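Local coordinates for CEP104 (Gallus gallus, PDB 5JO8), which is a centriolar protein whose TOG domain probably binds tubulin or microtubules, at residues K111-T115 and Q116-K120. Sequence-based numbering, arbitrary orientation.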
ATOM      1  N   LYS A 111      -0.310   3.479 -11.664  1.00 18.10           N
ATOM      2  CA  LYS A 111      -1.746   3.537 -11.889  1.00 16.87           C
ATOM      3  C   LYS A 111      -2.108   3.188 -13.333  1.00 18.77           C
ATOM      4  O   LYS A 111      -3.085   2.475 -13.589  1.00 17.74           O
ATOM      5  CB  LYS A 111      -2.295   4.922 -11.507  1.00 16.46           C
ATOM      6  CG  LYS A 111      -3.794   5.027 -11.681  1.00 19.40           C
ATOM      7  CD  LYS A 111      -4.360   6.361 -11.203  1.00 20.06           C
ATOM      8  CE  LYS A 111      -5.841   6.404 -11.516  1.00 25.25           C
ATOM      9  NZ  LYS A 111      -6.433   7.739 -11.221  1.00 34.15           N
ATOM     10  N   MET A 112      -1.325   3.694 -14.279  1.00 16.55           N
ATOM     11  CA  MET A 112      -1.536   3.385 -15.686  1.00 15.97           C
ATOM     12  C   MET A 112      -1.381   1.883 -15.963  1.00 17.65           C
ATOM     13  O   MET A 112      -2.157   1.301 -16.728  1.00 18.01           O
ATOM     14  CB  MET A 112      -0.557   4.185 -16.550  1.00 17.64           C
ATOM     15  CG  MET A 112      -0.662   3.914 -18.052  1.00 18.99           C
ATOM     16  SD  MET A 112       0.161   2.433 -18.662  1.00 19.89           S
ATOM     17  CE  MET A 112       1.883   2.880 -18.464  1.00 21.70           C
ATOM     18  N   ILE A 113      -0.373   1.253 -15.371  1.00 16.30           N
ATOM     19  CA  ILE A 113      -0.144  -0.167 -15.650  1.00 16.83           C
ATOM     20  C   ILE A 113      -1.345  -0.972 -15.184  1.00 15.03           C
ATOM     21  O   ILE A 113      -1.858  -1.831 -15.909  1.00 16.44           O
ATOM     22  CB  ILE A 113       1.148  -0.659 -14.992  1.00 17.49           C
ATOM     23  CG1 ILE A 113       2.357  -0.060 -15.700  1.00 17.69           C
ATOM     24  CG2 ILE A 113       1.245  -2.175 -15.085  1.00 17.96           C
ATOM     25  CD1 ILE A 113       3.630  -0.152 -14.913  1.00 19.99           C
ATOM     26  N   ILE A 114      -1.809  -0.678 -13.982  1.00 14.80           N
ATOM     27  CA  ILE A 114      -2.911  -1.421 -13.382  1.00 15.27           C
ATOM     28  C   ILE A 114      -4.262  -1.147 -14.050  1.00 19.22           C
ATOM     29  O   ILE A 114      -5.030  -2.057 -14.336  1.00 19.23           O
ATOM     30  CB  ILE A 114      -2.968  -1.148 -11.870  1.00 16.74           C
ATOM     31  CG1 ILE A 114      -1.778  -1.798 -11.174  1.00 16.35           C
ATOM     32  CG2 ILE A 114      -4.286  -1.635 -11.277  1.00 17.49           C
ATOM     33  CD1 ILE A 114      -1.620  -1.314  -9.721  1.00 19.51           C
ATOM     34  N   THR A 115      -4.559   0.124 -14.295  1.00 19.75           N
ATOM     35  CA  THR A 115      -5.902   0.499 -14.721  1.00 18.96           C
ATOM     36  C   THR A 115      -6.071   0.565 -16.240  1.00 17.97           C
ATOM     37  O   THR A 115      -7.193   0.555 -16.746  1.00 20.43           O
ATOM     38  CB  THR A 115      -6.339   1.842 -14.099  1.00 19.35           C
ATOM     39  OG1 THR A 115      -5.556   2.911 -14.654  1.00 21.90           O
ATOM     40  CG2 THR A 115      -6.184   1.812 -12.568  1.00 20.24           C
ATOM     41  N   GLN A 116      -4.963   0.597 -16.972  1.00 18.90           N
ATOM     42  CA  GLN A 116      -5.047   0.734 -18.423  1.00 23.01           C
ATOM     43  C   GLN A 116      -4.356  -0.388 -19.179  1.00 20.59           C
ATOM     44  O   GLN A 116      -4.961  -1.015 -20.043  1.00 21.14           O
ATOM     45  CB  GLN A 116      -4.470   2.075 -18.878  1.00 21.15           C
ATOM     46  CG  GLN A 116      -5.239   3.271 -18.354  1.00 21.83           C
ATOM     47  CD  GLN A 116      -4.706   4.582 -18.904  1.00 27.12           C
ATOM     48  OE1 GLN A 116      -4.759   4.830 -20.106  1.00 28.75           O
ATOM     49  NE2 GLN A 116      -4.167   5.409 -18.031  1.00 22.74           N
ATOM     50  N   TYR A 117      -3.094  -0.633 -18.853  1.00 19.71           N
ATOM     51  CA  TYR A 117      -2.240  -1.538 -19.623  1.00 18.49           C
ATOM     52  C   TYR A 117      -2.662  -3.000 -19.495  1.00 16.88           C
ATOM     53  O   TYR A 117      -2.877  -3.684 -20.503  1.00 18.30           O
ATOM     54  CB  TYR A 117      -0.803  -1.344 -19.162  1.00 17.49           C
ATOM     55  CG  TYR A 117       0.269  -2.117 -19.897  1.00 18.35           C
ATOM     56  CD1 TYR A 117       0.899  -1.578 -21.011  1.00 18.67           C
ATOM     57  CD2 TYR A 117       0.707  -3.352 -19.425  1.00 16.00           C
ATOM     58  CE1 TYR A 117       1.915  -2.265 -21.663  1.00 19.06           C
ATOM     59  CE2 TYR A 117       1.724  -4.039 -20.055  1.00 17.69           C
ATOM     60  CZ  TYR A 117       2.319  -3.495 -21.179  1.00 17.24           C
ATOM     61  OH  TYR A 117       3.340  -4.189 -21.770  1.00 19.58           O
ATOM     62  N   VAL A 118      -2.752  -3.495 -18.269  1.00 18.86           N
ATOM     63  CA  VAL A 118      -3.236  -4.861 -18.067  1.00 17.30           C
ATOM     64  C   VAL A 118      -4.584  -5.140 -18.747  1.00 19.83           C
ATOM     65  O   VAL A 118      -4.685  -6.112 -19.501  1.00 18.99           O
ATOM     66  CB  VAL A 118      -3.210  -5.267 -16.581  1.00 18.57           C
ATOM     67  CG1 VAL A 118      -3.862  -6.633 -16.391  1.00 18.61           C
ATOM     68  CG2 VAL A 118      -1.782  -5.296 -16.082  1.00 17.30           C
ATOM     69  N   PRO A 119      -5.603  -4.282 -18.543  1.00 21.27           N
ATOM     70  CA  PRO A 119      -6.868  -4.548 -19.242  1.00 21.35           C
ATOM     71  C   PRO A 119      -6.785  -4.405 -20.758  1.00 22.50           C
ATOM     72  O   PRO A 119      -7.409  -5.203 -21.472  1.00 22.89           O
ATOM     73  CB  PRO A 119      -7.813  -3.473 -18.693  1.00 22.61           C
ATOM     74  CG  PRO A 119      -7.222  -3.039 -17.431  1.00 25.16           C
ATOM     75  CD  PRO A 119      -5.747  -3.194 -17.558  1.00 21.03           C
ATOM     76  N   LYS A 120      -6.045  -3.408 -21.240  1.00 21.53           N
ATOM     77  CA  LYS A 120      -5.885  -3.195 -22.686  1.00 21.11           C
ATOM     78  C   LYS A 120      -5.361  -4.461 -23.367  1.00 23.03           C
ATOM     79  O   LYS A 120      -5.846  -4.861 -24.434  1.00 22.81           O
ATOM     80  CB  LYS A 120      -4.928  -2.026 -22.966  1.00 20.37           C
ATOM     81  CG  LYS A 120      -4.596  -1.794 -24.449  1.00 23.60           C
ATOM     82  CD  LYS A 120      -3.640  -0.613 -24.609  1.00 23.35           C
ATOM     83  CE  LYS A 120      -3.097  -0.491 -26.034  1.00 31.32           C
ATOM     84  NZ  LYS A 120      -2.081   0.610 -26.144  1.00 26.63           N
TER
HETATM   85  O   HOH W   1      -3.988   5.742 -15.203  1.00 25.27           O
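Two backbone donors converge on the carbonyl of Met112: Tyr117 N lies in the carbonyl plane, 3.0 Å from Met112 O, and Gln116 N, 2.9 Å from the same oxygen, comes in tilted 35° from that plane and makes the less straight bond. One residue on, Val118 N reaches Ile113 O at 3.0 Å, its N-H pointing almost straight at the oxygen (177°). These i to i+5 bonds from Tyr117 and Val118 mark a wider pi-type turn inside helix 100-121, part of the all-helical alpha-solenoid of the TOG domain. Directly after it comes Pro119, which has no N-H to give; its CD instead rests 3.5 Å from Ile114 O, and the helix is kinked here. On the more open flank, Thr115 OG1 sits between its own backbone N and carbonyl carbon (chi1 68°), from where it donates to Lys111 O (2.7 Å) above the carbonyl plane, on the face opposite Thr115 N. A water bridges this hydroxyl to Gln116 NE2, and the amide also lies across the Met112 chain, Gln116 NE2 3.8 Å from Met112 CG. Bent at chi2 and chi3, Met112 brings its SD to 3.9 Å from Tyr117 CB, the two side chains meeting at a slant, while it packs on Tyr65 and Leu68 of helix 54-69. The Tyr117 ring runs on to helix 77-94, where its hydroxyl is hydrogen-bonded to Leu80 O, and Ile113 and Val118 both press on Leu84.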